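Local coordinates for A rubisco-like protein (Burkholderia fungorum, PDB 3NWR) that probably catalyses a lyase-type or enolase-like reaction, as in other rubisco relatives, in a TIM-barrel domain, at residues Leu273-Arg285 with Arg309-Leu321. Residues are numbered along the deposited sequence; the frame is centred on the assembly and turned at random.
Sequences LRRTTPLVLHAHR and RLSGVDHMHVHGL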
loop_
_atom_site.group_PDB
_atom_site.type_symbol
_atom_site.label_atom_id
_atom_site.label_comp_id
_atom_site.label_asym_id
_atom_site.label_seq_id
_atom_site.Cartn_x
_atom_site.Cartn_y
_atom_site.Cartn_z
ATOM N N LEU A 273 -14.576 -8.070 3.080
ATOM C CA LEU A 273 -15.754 -7.307 2.676
ATOM C C LEU A 273 -16.441 -7.994 1.508
ATOM O O LEU A 273 -17.663 -8.068 1.456
ATOM C CB LEU A 273 -15.362 -5.890 2.273
ATOM C CG LEU A 273 -16.461 -5.017 1.666
ATOM C CD1 LEU A 273 -17.578 -4.765 2.693
ATOM C CD2 LEU A 273 -15.852 -3.711 1.188
ATOM N N ARG A 274 -15.645 -8.488 0.564
ATOM C CA ARG A 274 -16.180 -9.160 -0.623
ATOM C C ARG A 274 -17.086 -10.322 -0.257
ATOM O O ARG A 274 -18.099 -10.563 -0.932
ATOM C CB ARG A 274 -15.034 -9.672 -1.495
ATOM C CG ARG A 274 -15.439 -10.705 -2.556
ATOM C CD ARG A 274 -16.040 -10.046 -3.813
ATOM N NE ARG A 274 -17.362 -9.472 -3.571
ATOM C CZ ARG A 274 -18.058 -8.746 -4.446
ATOM N NH1 ARG A 274 -17.584 -8.467 -5.672
ATOM N NH2 ARG A 274 -19.255 -8.310 -4.084
ATOM N N ARG A 275 -16.722 -11.055 0.791
ATOM C CA ARG A 275 -17.495 -12.229 1.176
ATOM C C ARG A 275 -18.843 -11.887 1.802
ATOM O O ARG A 275 -19.757 -12.710 1.796
ATOM C CB ARG A 275 -16.696 -13.118 2.126
ATOM C CG ARG A 275 -15.593 -13.914 1.459
ATOM C CD ARG A 275 -15.165 -15.072 2.360
ATOM N NE ARG A 275 -14.821 -14.580 3.686
ATOM C CZ ARG A 275 -13.632 -14.080 3.999
ATOM N NH1 ARG A 275 -12.674 -14.025 3.079
ATOM N NH2 ARG A 275 -13.403 -13.638 5.226
ATOM N N THR A 276 -18.976 -10.685 2.346
ATOM C CA THR A 276 -20.212 -10.339 3.053
ATOM C C THR A 276 -21.130 -9.349 2.325
ATOM O O THR A 276 -22.266 -9.141 2.756
ATOM C CB THR A 276 -19.935 -9.875 4.505
ATOM O OG1 THR A 276 -18.998 -8.792 4.498
ATOM C CG2 THR A 276 -19.359 -11.020 5.318
ATOM N N THR A 277 -20.668 -8.738 1.237
ATOM C CA THR A 277 -21.569 -7.882 0.463
ATOM C C THR A 277 -21.890 -8.430 -0.922
ATOM O O THR A 277 -20.998 -8.873 -1.653
ATOM C CB THR A 277 -21.079 -6.432 0.325
ATOM O OG1 THR A 277 -22.095 -5.660 -0.339
ATOM C CG2 THR A 277 -19.815 -6.369 -0.491
ATOM N N PRO A 278 -23.177 -8.390 -1.285
ATOM C CA PRO A 278 -23.612 -8.832 -2.614
ATOM C C PRO A 278 -23.572 -7.713 -3.648
ATOM O O PRO A 278 -24.005 -7.926 -4.783
ATOM C CB PRO A 278 -25.059 -9.263 -2.364
ATOM C CG PRO A 278 -25.520 -8.351 -1.279
ATOM C CD PRO A 278 -24.316 -8.126 -0.387
ATOM N N LEU A 279 -23.066 -6.545 -3.262
ATOM C CA LEU A 279 -23.040 -5.381 -4.139
ATOM C C LEU A 279 -21.845 -5.425 -5.087
ATOM O O LEU A 279 -20.913 -6.204 -4.897
ATOM C CB LEU A 279 -22.998 -4.094 -3.307
ATOM C CG LEU A 279 -24.117 -3.969 -2.272
ATOM C CD1 LEU A 279 -23.879 -2.799 -1.342
ATOM C CD2 LEU A 279 -25.453 -3.836 -2.992
ATOM N N VAL A 280 -21.900 -4.596 -6.121
ATOM C CA VAL A 280 -20.742 -4.368 -6.986
ATOM C C VAL A 280 -19.651 -3.676 -6.176
ATOM O O VAL A 280 -19.919 -2.718 -5.459
ATOM C CB VAL A 280 -21.138 -3.482 -8.174
ATOM C CG1 VAL A 280 -19.914 -3.144 -9.034
ATOM C CG2 VAL A 280 -22.200 -4.176 -9.015
ATOM N N LEU A 281 -18.423 -4.165 -6.313
ATOM C CA LEU A 281 -17.276 -3.621 -5.598
ATOM C C LEU A 281 -16.445 -2.795 -6.578
ATOM O O LEU A 281 -15.734 -3.347 -7.430
ATOM C CB LEU A 281 -16.439 -4.762 -5.024
ATOM C CG LEU A 281 -16.167 -4.778 -3.528
ATOM C CD1 LEU A 281 -15.174 -5.888 -3.211
ATOM C CD2 LEU A 281 -15.654 -3.427 -3.059
ATOM N N HIS A 282 -16.572 -1.479 -6.474
ATOM C CA HIS A 282 -15.869 -0.542 -7.358
ATOM C C HIS A 282 -14.556 -0.147 -6.678
ATOM O O HIS A 282 -14.554 0.589 -5.690
ATOM C CB HIS A 282 -16.750 0.695 -7.616
ATOM C CG HIS A 282 -16.133 1.715 -8.526
ATOM N ND1 HIS A 282 -16.240 1.652 -9.900
ATOM C CD2 HIS A 282 -15.424 2.836 -8.254
ATOM C CE1 HIS A 282 -15.611 2.685 -10.436
ATOM N NE2 HIS A 282 -15.098 3.413 -9.460
ATOM N N ALA A 283 -13.439 -0.633 -7.212
ATOM C CA ALA A 283 -12.134 -0.391 -6.601
ATOM C C ALA A 283 -11.519 0.924 -7.062
ATOM O O ALA A 283 -11.292 1.112 -8.259
ATOM C CB ALA A 283 -11.187 -1.556 -6.926
ATOM N N HIS A 284 -11.244 1.831 -6.129
ATOM C CA HIS A 284 -10.565 3.072 -6.475
ATOM C C HIS A 284 -9.106 2.918 -6.104
ATOM O O HIS A 284 -8.789 2.602 -4.959
ATOM C CB HIS A 284 -11.164 4.295 -5.766
ATOM C CG HIS A 284 -10.755 5.585 -6.401
ATOM N ND1 HIS A 284 -9.530 6.170 -6.166
ATOM C CD2 HIS A 284 -11.373 6.363 -7.323
ATOM C CE1 HIS A 284 -9.423 7.271 -6.889
ATOM N NE2 HIS A 284 -10.530 7.415 -7.598
ATOM N N ARG A 285 -8.218 3.152 -7.064
ATOM C CA ARG A 285 -6.813 2.819 -6.861
ATOM C C ARG A 285 -5.943 3.978 -6.376
ATOM O O ARG A 285 -4.716 3.885 -6.426
ATOM C CB ARG A 285 -6.215 2.210 -8.143
ATOM C CG ARG A 285 -5.914 3.253 -9.223
ATOM C CD ARG A 285 -5.428 2.644 -10.527
ATOM N NE ARG A 285 -4.693 3.656 -11.283
ATOM C CZ ARG A 285 -4.179 3.476 -12.498
ATOM N NH1 ARG A 285 -4.348 2.331 -13.137
ATOM N NH2 ARG A 285 -3.477 4.448 -13.057
ATOM N N ARG A 309 -7.440 -8.374 -8.181
ATOM C CA ARG A 309 -8.546 -9.186 -8.664
ATOM C C ARG A 309 -8.771 -10.425 -7.790
ATOM O O ARG A 309 -9.892 -10.930 -7.703
ATOM C CB ARG A 309 -8.336 -9.530 -10.134
ATOM C CG ARG A 309 -8.739 -8.369 -11.032
ATOM C CD ARG A 309 -8.253 -8.526 -12.462
ATOM N NE ARG A 309 -8.875 -9.655 -13.145
ATOM C CZ ARG A 309 -8.648 -9.943 -14.420
ATOM N NH1 ARG A 309 -9.247 -10.987 -14.986
ATOM N NH2 ARG A 309 -7.817 -9.180 -15.133
ATOM N N LEU A 310 -7.725 -10.893 -7.116
ATOM C CA LEU A 310 -7.881 -12.016 -6.185
ATOM C C LEU A 310 -8.768 -11.671 -4.986
ATOM O O LEU A 310 -9.261 -12.573 -4.299
ATOM C CB LEU A 310 -6.523 -12.549 -5.706
ATOM C CG LEU A 310 -5.597 -13.061 -6.817
ATOM C CD1 LEU A 310 -4.228 -13.449 -6.254
ATOM C CD2 LEU A 310 -6.223 -14.245 -7.556
ATOM N N SER A 311 -8.970 -10.382 -4.719
ATOM C CA SER A 311 -9.869 -9.984 -3.629
ATOM C C SER A 311 -11.327 -9.928 -4.067
ATOM O O SER A 311 -12.226 -9.748 -3.243
ATOM C CB SER A 311 -9.472 -8.631 -3.039
ATOM O OG SER A 311 -9.789 -7.581 -3.935
ATOM N N GLY A 312 -11.569 -10.054 -5.368
ATOM C CA GLY A 312 -12.931 -10.140 -5.862
ATOM C C GLY A 312 -13.565 -8.834 -6.309
ATOM O O GLY A 312 -14.784 -8.769 -6.517
ATOM N N VAL A 313 -12.754 -7.788 -6.472
ATOM C CA VAL A 313 -13.283 -6.520 -6.978
ATOM C C VAL A 313 -13.916 -6.681 -8.371
ATOM O O VAL A 313 -13.528 -7.561 -9.141
ATOM C CB VAL A 313 -12.213 -5.418 -7.015
ATOM C CG1 VAL A 313 -11.690 -5.153 -5.602
ATOM C CG2 VAL A 313 -11.070 -5.803 -7.952
ATOM N N ASP A 314 -14.874 -5.814 -8.689
ATOM C CA ASP A 314 -15.632 -5.925 -9.932
ATOM C C ASP A 314 -15.178 -4.940 -11.001
ATOM O O ASP A 314 -15.317 -5.218 -12.192
ATOM C CB ASP A 314 -17.112 -5.683 -9.641
ATOM C CG ASP A 314 -17.727 -6.798 -8.842
ATOM O OD1 ASP A 314 -17.715 -7.939 -9.344
ATOM O OD2 ASP A 314 -18.216 -6.539 -7.718
ATOM N N HIS A 315 -14.688 -3.781 -10.566
ATOM C CA HIS A 315 -14.202 -2.732 -11.458
ATOM C C HIS A 315 -12.795 -2.335 -11.052
ATOM O O HIS A 315 -12.471 -2.311 -9.863
ATOM C CB HIS A 315 -15.027 -1.456 -11.327
ATOM C CG HIS A 315 -16.500 -1.619 -11.539
ATOM N ND1 HIS A 315 -17.389 -0.606 -11.252
ATOM C CD2 HIS A 315 -17.239 -2.647 -12.021
ATOM C CE1 HIS A 315 -18.616 -1.006 -11.547
ATOM N NE2 HIS A 315 -18.551 -2.240 -12.019
ATOM N N MET A 316 -11.969 -1.972 -12.035
ATOM C CA MET A 316 -10.660 -1.384 -11.763
ATOM C C MET A 316 -10.446 -0.138 -12.608
ATOM O O MET A 316 -10.843 -0.102 -13.777
ATOM C CB MET A 316 -9.527 -2.375 -12.067
ATOM C CG MET A 316 -9.377 -3.505 -11.044
ATOM S SD MET A 316 -8.668 -2.999 -9.445
ATOM C CE MET A 316 -6.923 -2.807 -9.852
ATOM N N HIS A 317 -9.802 0.868 -12.022
ATOM C CA HIS A 317 -9.478 2.098 -12.729
ATOM C C HIS A 317 -8.204 1.979 -13.544
ATOM O O HIS A 317 -7.204 1.399 -13.078
ATOM C CB HIS A 317 -9.336 3.244 -11.736
ATOM C CG HIS A 317 -10.639 3.848 -11.349
ATOM N ND1 HIS A 317 -11.072 5.052 -11.857
ATOM C CD2 HIS A 317 -11.623 3.405 -10.529
ATOM C CE1 HIS A 317 -12.266 5.330 -11.361
ATOM N NE2 HIS A 317 -12.622 4.346 -10.553
ATOM N N VAL A 318 -8.234 2.568 -14.740
ATOM C CA VAL A 318 -7.092 2.549 -15.649
ATOM C C VAL A 318 -6.646 3.943 -16.081
ATOM O O VAL A 318 -5.744 4.078 -16.913
ATOM C CB VAL A 318 -7.385 1.703 -16.907
ATOM C CG1 VAL A 318 -7.719 0.274 -16.514
ATOM C CG2 VAL A 318 -8.517 2.307 -17.741
ATOM N N HIS A 319 -7.242 4.965 -15.480
ATOM C CA HIS A 319 -7.051 6.354 -15.882
ATOM C C HIS A 319 -7.511 6.523 -17.327
ATOM O O HIS A 319 -8.481 5.872 -17.701
ATOM C CB HIS A 319 -5.653 6.859 -15.516
ATOM C CG HIS A 319 -5.481 7.021 -14.034
ATOM N ND1 HIS A 319 -4.348 7.554 -13.457
ATOM C CD2 HIS A 319 -6.322 6.727 -13.010
ATOM C CE1 HIS A 319 -4.494 7.577 -12.143
ATOM N NE2 HIS A 319 -5.684 7.082 -11.845
ATOM N N GLY A 320 -6.900 7.385 -18.133
ATOM C CA GLY A 320 -7.540 7.676 -19.409
ATOM C C GLY A 320 -6.642 8.120 -20.535
ATOM O O GLY A 320 -5.590 8.710 -20.300
ATOM N N LEU A 321 -7.073 7.846 -21.762
ATOM C CA LEU A 321 -6.357 8.308 -22.944
ATOM C C LEU A 321 -6.466 9.824 -23.054
ATOM O O LEU A 321 -7.530 10.397 -22.824
ATOM C CB LEU A 321 -6.926 7.629 -24.190
ATOM C CG LEU A 321 -6.789 6.106 -24.149
ATOM C CD1 LEU A 321 -7.427 5.493 -25.377
ATOM C CD2 LEU A 321 -5.323 5.677 -24.004
HETATM O O HOH W 1 -8.846 0.336 -9.306
HETATM O O HOH W 2 -3.027 4.168 -15.949
#
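Arg274, in helix 267-276, crosses to Gly312 and Asp314, just before strand 315-319. Its CB and CG lie against Ser311 O, the former at 3.3 Å. With CG anti to the backbone N (chi1 164°) and bends at the next two torsions, CD passes beside Gly312 O and the guanidinium lies between the 312-314 backbone and the 277-279 loop. NH1 donates to both Gly312 O and Asp314 OD2, each at 2.9 Å, the second bond being a salt bridge that meets the carboxylate from above its plane. NH2 gives its protons to Thr277 O and Leu279 O, so four bonds fix the group's rotation. Asp314 OD2 also receives Leu281 N at 2.8 Å through its anti lone pair, while Asp314 OD1 is held by the backbone N atoms of His147 and Gly148. Past Asp314 the strands 280-284 and 315-319 run parallel, 23° apart, and Ala283 N donates to His315 O. His282 bridges two imidazoles: its ND1 meets His315 ND1 at 2.9 Å, nearly straight and in both ring planes, and its NE2 meets His317 NE2 at 2.9 Å. Both rings stand almost perpendicular to that of His282. Val280 CG1 covers one face of His315, and the edge of His284 points to a face of His317. Further on, Arg285 NH2 sits 3.2 Å above the centre of the His319 ring and donates to a water shared with Val318 O; His319 ND1 bonds Gln327. A water joins Ala283 O to His317 N. With helix 301-309 these neighbouring parallel strands form one beta-alpha-beta unit of the TIM barrel of the rubisco catalytic domain.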